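Long-range contacts in beta-Ala-His dipeptidase (PDB 3DLJ), which hydrolyses carnosine, anserine and other Xaa-His dipeptides as a secreted homodimeric metallopeptidase that carries two zinc ions per subunit: residues Q18-H23 against E469-F474; D40-V45 against D112-D117; E283-Y288 against I315-W320. All coordinates share one frame; numbering follows the deposited sequence.

Contact 1: residues Q18-H23 against E469-F474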
ATOM      1  N   GLN A  18      23.143   5.811  18.847  1.00 32.65           N
ATOM      2  CA  GLN A  18      23.309   5.187  20.159  1.00 33.23           C
ATOM      3  C   GLN A  18      21.968   5.132  20.887  1.00 31.65           C
ATOM      4  O   GLN A  18      21.613   4.094  21.416  1.00 32.18           O
ATOM      5  CB  GLN A  18      24.318   5.947  21.047  1.00 32.47           C
ATOM      6  CG  GLN A  18      25.754   6.022  20.561  1.00 35.57           C
ATOM      7  CD  GLN A  18      26.631   7.017  21.393  1.00 35.59           C
ATOM      8  OE1 GLN A  18      26.349   7.306  22.583  1.00 38.12           O
ATOM      9  NE2 GLN A  18      27.689   7.522  20.767  1.00 35.14           N
ATOM     10  N   TYR A  19      21.254   6.262  20.929  1.00 31.17           N
ATOM     11  CA  TYR A  19      19.915   6.372  21.557  1.00 30.61           C
ATOM     12  C   TYR A  19      18.945   5.326  20.993  1.00 30.21           C
ATOM     13  O   TYR A  19      18.318   4.573  21.737  1.00 30.78           O
ATOM     14  CB  TYR A  19      19.343   7.805  21.405  1.00 30.55           C
ATOM     15  CG  TYR A  19      18.033   8.055  22.129  1.00 29.79           C
ATOM     16  CD1 TYR A  19      17.996   8.676  23.388  1.00 30.24           C
ATOM     17  CD2 TYR A  19      16.826   7.654  21.560  1.00 28.65           C
ATOM     18  CE1 TYR A  19      16.765   8.899  24.056  1.00 29.72           C
ATOM     19  CE2 TYR A  19      15.626   7.856  22.200  1.00 29.45           C
ATOM     20  CZ  TYR A  19      15.589   8.473  23.444  1.00 30.88           C
ATOM     21  OH  TYR A  19      14.341   8.635  24.024  1.00 31.94           O
ATOM     22  N   ILE A  20      18.840   5.281  19.674  1.00 30.53           N
ATOM     23  CA  ILE A  20      17.976   4.319  18.979  1.00 30.73           C
ATOM     24  C   ILE A  20      18.304   2.856  19.374  1.00 31.63           C
ATOM     25  O   ILE A  20      17.393   2.099  19.681  1.00 31.88           O
ATOM     26  CB  ILE A  20      17.967   4.562  17.429  1.00 30.50           C
ATOM     27  CG1 ILE A  20      17.313   5.914  17.095  1.00 30.24           C
ATOM     28  CG2 ILE A  20      17.222   3.452  16.714  1.00 30.63           C
ATOM     29  CD1 ILE A  20      17.726   6.566  15.704  1.00 28.10           C
ATOM     30  N   ASP A  21      19.592   2.484  19.414  1.00 32.78           N
ATOM     31  CA  ASP A  21      19.997   1.135  19.869  1.00 33.50           C
ATOM     32  C   ASP A  21      19.666   0.845  21.318  1.00 33.34           C
ATOM     33  O   ASP A  21      19.223  -0.258  21.621  1.00 33.65           O
ATOM     34  CB  ASP A  21      21.491   0.863  19.651  1.00 34.38           C
ATOM     35  CG  ASP A  21      21.850   0.600  18.192  1.00 36.93           C
ATOM     36  OD1 ASP A  21      21.028   0.063  17.385  1.00 39.08           O
ATOM     37  OD2 ASP A  21      22.996   0.943  17.860  1.00 39.86           O
ATOM     38  N   LEU A  22      19.893   1.809  22.214  1.00 33.54           N
ATOM     39  CA  LEU A  22      19.475   1.677  23.633  1.00 33.26           C
ATOM     40  C   LEU A  22      17.956   1.659  23.867  1.00 33.07           C
ATOM     41  O   LEU A  22      17.497   1.034  24.820  1.00 32.98           O
ATOM     42  CB  LEU A  22      20.079   2.787  24.496  1.00 33.55           C
ATOM     43  CG  LEU A  22      21.606   2.775  24.731  1.00 36.48           C
ATOM     44  CD1 LEU A  22      22.138   4.141  25.219  1.00 35.08           C
ATOM     45  CD2 LEU A  22      22.000   1.628  25.699  1.00 37.28           C
ATOM     46  N   HIS A  23      17.175   2.369  23.046  1.00 32.49           N
ATOM     47  CA  HIS A  23      15.715   2.445  23.291  1.00 32.20           C
ATOM     48  C   HIS A  23      14.901   1.532  22.406  1.00 32.14           C
ATOM     49  O   HIS A  23      13.682   1.659  22.348  1.00 32.48           O
ATOM     50  CB  HIS A  23      15.215   3.887  23.194  1.00 31.34           C
ATOM     51  CG  HIS A  23      15.720   4.743  24.307  1.00 32.46           C
ATOM     52  ND1 HIS A  23      17.013   5.242  24.336  1.00 32.61           N
ATOM     53  CD2 HIS A  23      15.137   5.129  25.465  1.00 29.99           C
ATOM     54  CE1 HIS A  23      17.190   5.915  25.458  1.00 30.18           C
ATOM     55  NE2 HIS A  23      16.070   5.866  26.156  1.00 32.22           N
ATOM     56  N   GLU A 469      16.832  -0.183  12.313  1.00 30.05           N
ATOM     57  CA  GLU A 469      17.751   0.416  11.351  1.00 29.40           C
ATOM     58  C   GLU A 469      17.079   1.471  10.487  1.00 29.37           C
ATOM     59  O   GLU A 469      17.735   2.429  10.062  1.00 29.36           O
ATOM     60  CB  GLU A 469      18.403  -0.657  10.479  1.00 29.76           C
ATOM     61  CG  GLU A 469      19.365  -1.587  11.265  1.00 30.81           C
ATOM     62  CD  GLU A 469      20.501  -0.840  12.016  1.00 31.98           C
ATOM     63  OE1 GLU A 469      20.632  -0.984  13.258  1.00 35.15           O
ATOM     64  OE2 GLU A 469      21.268  -0.110  11.373  1.00 32.23           O
ATOM     65  N   GLY A 470      15.771   1.305  10.242  1.00 28.99           N
ATOM     66  CA  GLY A 470      14.976   2.270   9.499  1.00 28.45           C
ATOM     67  C   GLY A 470      14.737   3.555  10.258  1.00 29.01           C
ATOM     68  O   GLY A 470      14.618   4.605   9.655  1.00 30.07           O
ATOM     69  N   THR A 471      14.633   3.469  11.583  1.00 29.07           N
ATOM     70  CA  THR A 471      14.634   4.630  12.456  1.00 28.69           C
ATOM     71  C   THR A 471      15.913   5.469  12.286  1.00 29.03           C
ATOM     72  O   THR A 471      15.846   6.706  12.206  1.00 29.46           O
ATOM     73  CB  THR A 471      14.436   4.210  13.954  1.00 28.83           C
ATOM     74  OG1 THR A 471      13.289   3.341  14.081  1.00 29.35           O
ATOM     75  CG2 THR A 471      14.276   5.428  14.857  1.00 26.02           C
ATOM     76  N   LYS A 472      17.062   4.800  12.210  1.00 28.92           N
ATOM     77  CA  LYS A 472      18.343   5.451  11.925  1.00 29.73           C
ATOM     78  C   LYS A 472      18.423   6.086  10.542  1.00 30.13           C
ATOM     79  O   LYS A 472      19.015   7.175  10.378  1.00 29.68           O
ATOM     80  CB  LYS A 472      19.485   4.457  12.082  1.00 29.78           C
ATOM     81  CG  LYS A 472      19.720   4.061  13.504  1.00 30.53           C
ATOM     82  CD  LYS A 472      20.275   2.668  13.556  1.00 32.61           C
ATOM     83  CE  LYS A 472      20.672   2.299  14.944  1.00 31.29           C
ATOM     84  NZ  LYS A 472      21.721   1.279  14.832  1.00 31.69           N
ATOM     85  N   LEU A 473      17.838   5.399   9.557  1.00 30.36           N
ATOM     86  CA  LEU A 473      17.758   5.888   8.191  1.00 30.64           C
ATOM     87  C   LEU A 473      17.031   7.229   8.165  1.00 31.65           C
ATOM     88  O   LEU A 473      17.495   8.197   7.539  1.00 32.47           O
ATOM     89  CB  LEU A 473      17.023   4.880   7.291  1.00 30.87           C
ATOM     90  CG  LEU A 473      16.740   5.301   5.845  1.00 29.51           C
ATOM     91  CD1 LEU A 473      18.053   5.524   5.170  1.00 31.42           C
ATOM     92  CD2 LEU A 473      15.964   4.244   5.097  1.00 31.29           C
ATOM     93  N   PHE A 474      15.887   7.283   8.834  1.00 31.07           N
ATOM     94  CA  PHE A 474      15.146   8.520   8.922  1.00 30.97           C
ATOM     95  C   PHE A 474      15.946   9.632   9.630  1.00 31.02           C
ATOM     96  O   PHE A 474      15.919  10.800   9.212  1.00 30.96           O
ATOM     97  CB  PHE A 474      13.762   8.281   9.576  1.00 30.32           C
ATOM     98  CG  PHE A 474      12.776   7.534   8.703  1.00 29.57           C
ATOM     99  CD1 PHE A 474      12.813   7.639   7.304  1.00 29.51           C
ATOM    100  CD2 PHE A 474      11.763   6.754   9.285  1.00 28.58           C
ATOM    101  CE1 PHE A 474      11.871   6.957   6.493  1.00 28.26           C
ATOM    102  CE2 PHE A 474      10.793   6.057   8.481  1.00 26.99           C
ATOM    103  CZ  PHE A 474      10.852   6.169   7.093  1.00 29.43           C
TER

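Contact 2: residues D40-V45 against D112-D117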
ATOM      1  N   ASP A  40      -9.259  -0.918  12.264  1.00 34.75           N
ATOM      2  CA  ASP A  40      -9.727  -1.497  11.002  1.00 35.63           C
ATOM      3  C   ASP A  40     -10.724  -0.523  10.328  1.00 36.30           C
ATOM      4  O   ASP A  40     -11.830  -0.293  10.841  1.00 36.96           O
ATOM      5  CB  ASP A  40     -10.338  -2.860  11.352  1.00 35.46           C
ATOM      6  CG  ASP A  40     -10.924  -3.604  10.167  1.00 36.30           C
ATOM      7  OD1 ASP A  40     -11.241  -2.993   9.136  1.00 36.14           O
ATOM      8  OD2 ASP A  40     -11.103  -4.839  10.310  1.00 37.66           O
ATOM      9  N   SER A  41     -10.320   0.063   9.198  1.00 36.97           N
ATOM     10  CA  SER A  41     -11.146   1.039   8.465  1.00 37.40           C
ATOM     11  C   SER A  41     -12.084   0.424   7.425  1.00 38.16           C
ATOM     12  O   SER A  41     -12.935   1.120   6.876  1.00 38.13           O
ATOM     13  CB  SER A  41     -10.265   2.056   7.753  1.00 37.22           C
ATOM     14  OG  SER A  41      -9.443   1.407   6.788  1.00 37.36           O
ATOM     15  N   VAL A  42     -11.905  -0.864   7.140  1.00 39.11           N
ATOM     16  CA  VAL A  42     -12.551  -1.503   5.995  1.00 39.82           C
ATOM     17  C   VAL A  42     -13.916  -2.085   6.413  1.00 40.70           C
ATOM     18  O   VAL A  42     -14.857  -2.067   5.625  1.00 40.86           O
ATOM     19  CB  VAL A  42     -11.598  -2.566   5.321  1.00 40.21           C
ATOM     20  CG1 VAL A  42     -12.333  -3.457   4.309  1.00 39.54           C
ATOM     21  CG2 VAL A  42     -10.410  -1.889   4.651  1.00 38.72           C
ATOM     22  N   GLN A  43     -14.009  -2.583   7.650  1.00 41.07           N
ATOM     23  CA  GLN A  43     -15.259  -3.075   8.215  1.00 41.83           C
ATOM     24  C   GLN A  43     -16.147  -1.915   8.687  1.00 41.97           C
ATOM     25  O   GLN A  43     -15.728  -1.097   9.523  1.00 42.03           O
ATOM     26  CB  GLN A  43     -15.027  -4.122   9.330  1.00 41.25           C
ATOM     27  CG  GLN A  43     -14.301  -5.410   8.840  1.00 42.29           C
ATOM     28  CD  GLN A  43     -14.251  -6.532   9.894  1.00 43.50           C
ATOM     29  OE1 GLN A  43     -15.271  -7.173  10.201  1.00 45.42           O
ATOM     30  NE2 GLN A  43     -13.061  -6.769  10.452  1.00 43.87           N
ATOM     31  N   PRO A  44     -17.382  -1.841   8.139  1.00 42.43           N
ATOM     32  CA  PRO A  44     -18.377  -0.844   8.539  1.00 42.79           C
ATOM     33  C   PRO A  44     -19.052  -1.258   9.849  1.00 42.80           C
ATOM     34  O   PRO A  44     -20.275  -1.465   9.884  1.00 43.16           O
ATOM     35  CB  PRO A  44     -19.385  -0.874   7.387  1.00 43.13           C
ATOM     36  CG  PRO A  44     -19.302  -2.306   6.847  1.00 43.32           C
ATOM     37  CD  PRO A  44     -17.894  -2.772   7.102  1.00 42.32           C
ATOM     38  N   VAL A  45     -18.245  -1.409  10.898  1.00 41.85           N
ATOM     39  CA  VAL A  45     -18.679  -1.980  12.179  1.00 41.35           C
ATOM     40  C   VAL A  45     -18.304  -0.961  13.254  1.00 40.96           C
ATOM     41  O   VAL A  45     -17.133  -0.628  13.386  1.00 40.96           O
ATOM     42  CB  VAL A  45     -17.958  -3.332  12.467  1.00 41.29           C
ATOM     43  CG1 VAL A  45     -18.350  -3.888  13.826  1.00 40.53           C
ATOM     44  CG2 VAL A  45     -18.232  -4.358  11.358  1.00 39.93           C
ATOM     45  N   ASP A 112      -4.794   3.375   9.914  1.00 32.20           N
ATOM     46  CA  ASP A 112      -5.754   2.296   9.679  1.00 32.77           C
ATOM     47  C   ASP A 112      -5.078   1.081   9.046  1.00 32.48           C
ATOM     48  O   ASP A 112      -4.074   1.206   8.327  1.00 31.74           O
ATOM     49  CB  ASP A 112      -6.931   2.758   8.798  1.00 33.09           C
ATOM     50  CG  ASP A 112      -6.491   3.184   7.421  1.00 34.59           C
ATOM     51  OD1 ASP A 112      -5.513   3.976   7.320  1.00 37.33           O
ATOM     52  OD2 ASP A 112      -7.109   2.719   6.432  1.00 36.16           O
ATOM     53  N   VAL A 113      -5.659  -0.089   9.328  1.00 32.16           N
ATOM     54  CA  VAL A 113      -5.154  -1.384   8.864  1.00 31.74           C
ATOM     55  C   VAL A 113      -6.255  -2.164   8.085  1.00 32.83           C
ATOM     56  O   VAL A 113      -7.479  -1.883   8.221  1.00 32.35           O
ATOM     57  CB  VAL A 113      -4.596  -2.230  10.063  1.00 31.49           C
ATOM     58  CG1 VAL A 113      -3.387  -1.548  10.703  1.00 28.96           C
ATOM     59  CG2 VAL A 113      -5.675  -2.452  11.106  1.00 29.66           C
ATOM     60  N   GLN A 114      -5.795  -3.100   7.247  1.00 33.03           N
ATOM     61  CA  GLN A 114      -6.619  -4.122   6.606  1.00 33.62           C
ATOM     62  C   GLN A 114      -7.181  -5.048   7.689  1.00 34.60           C
ATOM     63  O   GLN A 114      -6.507  -5.280   8.701  1.00 34.38           O
ATOM     64  CB  GLN A 114      -5.776  -4.944   5.620  1.00 33.35           C
ATOM     65  CG  GLN A 114      -5.516  -4.250   4.273  1.00 35.34           C
ATOM     66  CD  GLN A 114      -6.776  -4.185   3.381  1.00 38.42           C
ATOM     67  OE1 GLN A 114      -7.506  -5.163   3.256  1.00 39.60           O
ATOM     68  NE2 GLN A 114      -7.023  -3.034   2.776  1.00 37.39           N
ATOM     69  N   PRO A 115      -8.407  -5.582   7.488  1.00 35.21           N
ATOM     70  CA  PRO A 115      -8.969  -6.539   8.445  1.00 36.42           C
ATOM     71  C   PRO A 115      -8.027  -7.718   8.701  1.00 37.74           C
ATOM     72  O   PRO A 115      -7.242  -8.094   7.835  1.00 37.75           O
ATOM     73  CB  PRO A 115     -10.232  -7.042   7.743  1.00 36.05           C
ATOM     74  CG  PRO A 115     -10.646  -5.916   6.854  1.00 34.96           C
ATOM     75  CD  PRO A 115      -9.323  -5.329   6.362  1.00 35.60           C
ATOM     76  N   ALA A 116      -8.102  -8.280   9.898  1.00 39.34           N
ATOM     77  CA  ALA A 116      -7.360  -9.469  10.232  1.00 41.23           C
ATOM     78  C   ALA A 116      -8.221 -10.358  11.102  1.00 43.27           C
ATOM     79  O   ALA A 116      -8.567 -10.020  12.247  1.00 43.57           O
ATOM     80  CB  ALA A 116      -6.080  -9.109  10.949  1.00 40.80           C
ATOM     81  N   ASP A 117      -8.595 -11.502  10.557  1.00 45.37           N
ATOM     82  CA  ASP A 117      -9.240 -12.504  11.376  1.00 47.13           C
ATOM     83  C   ASP A 117      -8.257 -13.627  11.554  1.00 46.78           C
ATOM     84  O   ASP A 117      -7.641 -14.075  10.592  1.00 46.63           O
ATOM     85  CB  ASP A 117     -10.545 -12.985  10.728  1.00 48.24           C
ATOM     86  CG  ASP A 117     -11.742 -12.087  11.081  1.00 52.97           C
ATOM     87  OD1 ASP A 117     -11.547 -11.025  11.737  1.00 57.07           O
ATOM     88  OD2 ASP A 117     -12.884 -12.448  10.699  1.00 57.22           O
TER
HETATM   89  O   HOH W   1      -9.754  -6.639  11.817  1.00 33.14           O

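Contact 3: residues E283-Y288 against I315-W320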
ATOM      1  N   GLU A 283      17.989   0.607 -23.749  1.00 36.66           N
ATOM      2  CA  GLU A 283      18.263   1.442 -22.587  1.00 36.82           C
ATOM      3  C   GLU A 283      17.549   0.897 -21.356  1.00 36.59           C
ATOM      4  O   GLU A 283      18.158   0.725 -20.289  1.00 36.52           O
ATOM      5  CB  GLU A 283      17.756   2.860 -22.843  1.00 36.94           C
ATOM      6  CG  GLU A 283      18.762   3.924 -22.514  1.00 40.44           C
ATOM      7  CD  GLU A 283      18.248   4.949 -21.518  1.00 44.60           C
ATOM      8  OE1 GLU A 283      17.327   4.627 -20.726  1.00 47.06           O
ATOM      9  OE2 GLU A 283      18.792   6.078 -21.513  1.00 45.88           O
ATOM     10  N   GLU A 284      16.249   0.649 -21.530  1.00 36.11           N
ATOM     11  CA  GLU A 284      15.378   0.148 -20.480  1.00 35.81           C
ATOM     12  C   GLU A 284      15.815  -1.224 -20.002  1.00 35.66           C
ATOM     13  O   GLU A 284      15.929  -1.448 -18.802  1.00 34.85           O
ATOM     14  CB  GLU A 284      13.934   0.107 -20.946  1.00 35.28           C
ATOM     15  CG  GLU A 284      13.001  -0.167 -19.797  1.00 37.01           C
ATOM     16  CD  GLU A 284      11.547  -0.070 -20.169  1.00 38.09           C
ATOM     17  OE1 GLU A 284      11.258   0.198 -21.353  1.00 39.18           O
ATOM     18  OE2 GLU A 284      10.696  -0.252 -19.268  1.00 38.93           O
ATOM     19  N   ILE A 285      16.065  -2.133 -20.942  1.00 35.87           N
ATOM     20  CA  ILE A 285      16.590  -3.455 -20.613  1.00 36.51           C
ATOM     21  C   ILE A 285      17.842  -3.344 -19.712  1.00 36.62           C
ATOM     22  O   ILE A 285      17.980  -4.070 -18.726  1.00 36.27           O
ATOM     23  CB  ILE A 285      16.882  -4.270 -21.897  1.00 36.67           C
ATOM     24  CG1 ILE A 285      15.562  -4.703 -22.565  1.00 37.08           C
ATOM     25  CG2 ILE A 285      17.711  -5.521 -21.576  1.00 37.56           C
ATOM     26  CD1 ILE A 285      15.668  -4.969 -24.078  1.00 36.03           C
ATOM     27  N   ASN A 286      18.727  -2.414 -20.047  1.00 36.79           N
ATOM     28  CA  ASN A 286      19.970  -2.209 -19.303  1.00 37.32           C
ATOM     29  C   ASN A 286      19.775  -1.817 -17.836  1.00 37.65           C
ATOM     30  O   ASN A 286      20.460  -2.325 -16.958  1.00 37.98           O
ATOM     31  CB  ASN A 286      20.858  -1.205 -20.029  1.00 36.96           C
ATOM     32  CG  ASN A 286      21.655  -1.844 -21.165  1.00 37.04           C
ATOM     33  OD1 ASN A 286      21.598  -3.057 -21.375  1.00 36.12           O
ATOM     34  ND2 ASN A 286      22.417  -1.024 -21.895  1.00 35.63           N
ATOM     35  N   THR A 287      18.822  -0.923 -17.597  1.00 37.84           N
ATOM     36  CA  THR A 287      18.373  -0.539 -16.268  1.00 38.36           C
ATOM     37  C   THR A 287      17.969  -1.745 -15.404  1.00 38.01           C
ATOM     38  O   THR A 287      18.274  -1.779 -14.212  1.00 38.44           O
ATOM     39  CB  THR A 287      17.194   0.480 -16.397  1.00 38.83           C
ATOM     40  OG1 THR A 287      17.680   1.703 -16.979  1.00 40.47           O
ATOM     41  CG2 THR A 287      16.560   0.793 -15.076  1.00 39.36           C
ATOM     42  N   TYR A 288      17.289  -2.719 -16.007  1.00 37.31           N
ATOM     43  CA  TYR A 288      16.893  -3.945 -15.319  1.00 37.00           C
ATOM     44  C   TYR A 288      18.049  -4.877 -15.029  1.00 37.34           C
ATOM     45  O   TYR A 288      18.112  -5.474 -13.957  1.00 38.22           O
ATOM     46  CB  TYR A 288      15.768  -4.659 -16.079  1.00 36.68           C
ATOM     47  CG  TYR A 288      14.449  -3.964 -15.888  1.00 35.97           C
ATOM     48  CD1 TYR A 288      14.023  -2.959 -16.753  1.00 35.89           C
ATOM     49  CD2 TYR A 288      13.646  -4.284 -14.809  1.00 34.54           C
ATOM     50  CE1 TYR A 288      12.802  -2.304 -16.540  1.00 36.25           C
ATOM     51  CE2 TYR A 288      12.449  -3.664 -14.597  1.00 35.93           C
ATOM     52  CZ  TYR A 288      12.023  -2.672 -15.449  1.00 36.66           C
ATOM     53  OH  TYR A 288      10.812  -2.074 -15.175  1.00 36.24           O
ATOM     54  N   ILE A 315      11.152 -11.166 -14.622  1.00 32.61           N
ATOM     55  CA  ILE A 315      10.426 -11.078 -13.344  1.00 31.84           C
ATOM     56  C   ILE A 315      10.133  -9.635 -12.961  1.00 31.71           C
ATOM     57  O   ILE A 315       8.989  -9.285 -12.654  1.00 32.23           O
ATOM     58  CB  ILE A 315      11.216 -11.752 -12.168  1.00 32.40           C
ATOM     59  CG1 ILE A 315      11.359 -13.267 -12.379  1.00 31.63           C
ATOM     60  CG2 ILE A 315      10.609 -11.364 -10.791  1.00 29.77           C
ATOM     61  CD1 ILE A 315      10.054 -13.982 -12.372  1.00 35.37           C
ATOM     62  N   LEU A 316      11.174  -8.808 -12.971  1.00 32.00           N
ATOM     63  CA  LEU A 316      11.074  -7.414 -12.530  1.00 32.03           C
ATOM     64  C   LEU A 316      10.234  -6.560 -13.466  1.00 32.04           C
ATOM     65  O   LEU A 316       9.397  -5.770 -13.001  1.00 32.35           O
ATOM     66  CB  LEU A 316      12.468  -6.802 -12.346  1.00 32.57           C
ATOM     67  CG  LEU A 316      13.275  -7.312 -11.146  1.00 32.17           C
ATOM     68  CD1 LEU A 316      14.598  -6.588 -11.091  1.00 34.00           C
ATOM     69  CD2 LEU A 316      12.509  -7.113  -9.862  1.00 31.10           C
ATOM     70  N   MET A 317      10.438  -6.741 -14.774  1.00 31.17           N
ATOM     71  CA  MET A 317       9.638  -6.062 -15.788  1.00 31.00           C
ATOM     72  C   MET A 317       8.151  -6.413 -15.718  1.00 31.18           C
ATOM     73  O   MET A 317       7.288  -5.534 -15.903  1.00 31.19           O
ATOM     74  CB  MET A 317      10.159  -6.355 -17.189  1.00 30.65           C
ATOM     75  CG  MET A 317      11.498  -5.714 -17.513  1.00 29.76           C
ATOM     76  SD  MET A 317      11.863  -5.954 -19.257  1.00 32.37           S
ATOM     77  CE  MET A 317      13.652  -5.671 -19.258  1.00 30.84           C
ATOM     78  N   HIS A 318       7.845  -7.678 -15.451  1.00 30.59           N
ATOM     79  CA  HIS A 318       6.441  -8.075 -15.343  1.00 31.45           C
ATOM     80  C   HIS A 318       5.721  -7.526 -14.106  1.00 31.58           C
ATOM     81  O   HIS A 318       4.508  -7.328 -14.115  1.00 31.82           O
ATOM     82  CB  HIS A 318       6.255  -9.583 -15.572  1.00 30.58           C
ATOM     83  CG  HIS A 318       6.227  -9.925 -17.025  1.00 29.63           C
ATOM     84  ND1 HIS A 318       7.372 -10.133 -17.763  1.00 28.03           N
ATOM     85  CD2 HIS A 318       5.197  -9.996 -17.901  1.00 30.15           C
ATOM     86  CE1 HIS A 318       7.049 -10.348 -19.026  1.00 27.64           C
ATOM     87  NE2 HIS A 318       5.734 -10.265 -19.137  1.00 30.12           N
ATOM     88  N   LEU A 319       6.517  -7.238 -13.083  1.00 31.69           N
ATOM     89  CA  LEU A 319       6.106  -6.536 -11.877  1.00 31.59           C
ATOM     90  C   LEU A 319       5.985  -5.017 -12.056  1.00 31.31           C
ATOM     91  O   LEU A 319       5.085  -4.380 -11.477  1.00 31.63           O
ATOM     92  CB  LEU A 319       7.147  -6.803 -10.777  1.00 31.54           C
ATOM     93  CG  LEU A 319       7.205  -8.163 -10.090  1.00 32.17           C
ATOM     94  CD1 LEU A 319       8.144  -8.109  -8.879  1.00 31.57           C
ATOM     95  CD2 LEU A 319       5.771  -8.601  -9.665  1.00 30.81           C
ATOM     96  N   TRP A 320       6.881  -4.433 -12.844  1.00 30.29           N
ATOM     97  CA  TRP A 320       7.019  -2.982 -12.852  1.00 29.83           C
ATOM     98  C   TRP A 320       6.499  -2.257 -14.086  1.00 29.18           C
ATOM     99  O   TRP A 320       6.036  -1.125 -13.986  1.00 28.07           O
ATOM    100  CB  TRP A 320       8.478  -2.579 -12.633  1.00 29.31           C
ATOM    101  CG  TRP A 320       9.084  -3.016 -11.326  1.00 29.15           C
ATOM    102  CD1 TRP A 320       8.430  -3.516 -10.215  1.00 29.59           C
ATOM    103  CD2 TRP A 320      10.468  -2.958 -10.981  1.00 29.55           C
ATOM    104  NE1 TRP A 320       9.329  -3.788  -9.223  1.00 29.55           N
ATOM    105  CE2 TRP A 320      10.591  -3.458  -9.664  1.00 31.17           C
ATOM    106  CE3 TRP A 320      11.631  -2.526 -11.665  1.00 31.09           C
ATOM    107  CZ2 TRP A 320      11.824  -3.542  -9.011  1.00 30.17           C
ATOM    108  CZ3 TRP A 320      12.854  -2.616 -11.023  1.00 29.92           C
ATOM    109  CH2 TRP A 320      12.941  -3.123  -9.704  1.00 30.14           C
TER

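Contact 1: residues Q18-H23 against E469-F474
With CG beside the backbone N and anti to the carbonyl carbon (chi1 -70°), K472 runs extended from CG onward, which brings NZ to the carboxylate of D21, whose CG is likewise anti to its own carbonyl carbon. The two residues belong to helices 13-22 and 464-482, an antiparallel helix pair that packs the N-terminal helix of the chain against its C-terminal one. The short segments run at 156° to each other, and their axes approach to 9.8 Å, a spacing bridged by side chains alone; the nearest CA atoms, those of I20 and K472, are 7.2 Å apart.

Two layers make up the contact. In the buried layer I20 points at the facing helix, and its CD1 lies 3.7 Å from T471 CG2, while K472 CG lies 3.9 Å from I20 CD1, so the aliphatic root of the lysine extends the apolar patch. T471 turns its methyl to this patch and gives its OG1 to the carbonyl of Y467, one turn earlier in the same helix. F27 of helix 24-35 touches both I20 and T471, and A150 and A154 of helix 141-160 also meet T471, adding to the apolar layer.

The outer layer is ionic. K472 NZ bridges two acids, E469 one turn back on its own helix and D21 across the gap; the lysine charge would offset the repulsion expected between D21 OD1 and E469 OE1, which stand 4.3 Å apart. NZ meets both carboxylates on the syn side and is tilted from both their planes, by 31° at D21. K472 NZ lies 3.0 Å from E469 OE1. K472 NZ reaches D21 OD1 at 2.9 Å and makes a weak second bond to D21 OD2.

Contact 2: residues D40-V45 against D112-D117
S41 OG donates to D112 OD2 at 2.7 Å, and this short bond marks the tightly packed, buried end of the contact. It uses the anti lone pair of the carboxylate oxygen, and S41 CB also lies against D112 CB. The same OD2 accepts from the backbone N of E178, a zinc ligand, so two donors grip it. D112 is assigned to the active site by similarity, and S41 is consistent with a second-shell role, positioning the carboxylate together with the E178 N-H.

Beside this bond the backbones approach at a single bridge between D40 and V113, with D40 CA directing a CA-H...O contact to V113 O (3.6 Å). The segments are loops of the M20 metallopeptidase catalytic domain; 112-117 follows strand 104-110, while 40-45 precedes helix 46-65. An Asx turn shapes the latter: D40 OD1 accepts from the N of V42 nearly along the C-O axis and from the N of Q43 from above the carboxylate plane. With CG anti to the backbone N (chi1 178°), D40 sets OD2 3.3 Å from P115 CA, where Q43 NE2 also binds it. Replacing D40 by an alanine removes both carboxylate oxygens, which would probably leave the N-H groups of V42 and Q43 and the bridging water without their acceptor, and the Q43 amide free to turn.

The looser, solvent side is formed by exposed V42 with partly exposed Q43 and P115. P115 CD lies 3.7 Å from V42 CB, and Q43 NE2 meets P115 CB only at 3.9 Å. On the A116 side of P115 a water links the segments, donating to D40 OD2 and accepting from A116 N at 3.0 Å.

Contact 3: residues E283-Y288 against I315-W320
Helices 282-289 and 312-320 cross steeply, their short segments at 110° with axes 10.9 Å apart at closest approach, and the nearest CA atoms are those of Y288 and L316. This is apolar helix-helix packing with a Met-aromatic contact at its centre, and no hydrogen bond links the segments.

Y288 points at the opposing helix, and three residues there meet its ring. M317 covers one face: its CG sits 3.5 Å from the ring centroid and only 3° off the normal, a CH-pi contact over the middle of the ring. The chain, extended beyond CG, then carries the methionine along the same face, with SD 4.7 Å from the centroid and CE above the CD1 side. L316 CB instead meets the ring at its edge, near the ring plane. W320 comes rim to rim, with planes inclined at 39° and neither ring over the other's face.

Y288 is buried, whereas I285 forms the exposed margin of the contact. R321 also touches Y288 and makes a salt bridge to E284, a charged tie from helix 282-289 to the residue that follows helix 312-320. W320 also touches I423 and R424 of strand 421-425. The methionine ends between two residues of the facing helix: M317 CE lies 3.7 Å from Y288 CD1, and M317 CE is 3.9 Å from I285 CG1.

From the N terminus, contact 1 opens first and closes last: residues 18-23 pair with 469-474, so its loop spans almost the whole chain and encloses the other two contacts. Contact 2 follows, joining the loop after helix 24-35 to the one after strand 104-110, close to the zinc site. It closes before contact 3 opens, so these two lie in series and none of the loops cross. Contact 3 closes a short loop that includes helix 295-302, on the opposite side of the chain's centre from contact 2. The three remain separate, with nearest atoms about 16 to 18 Å apart: contact 1 joins terminal helices, contact 2 ties the loop before helix 46-65 to the loop that carries D112, and contact 3 joins two helices preceding strand 324-331.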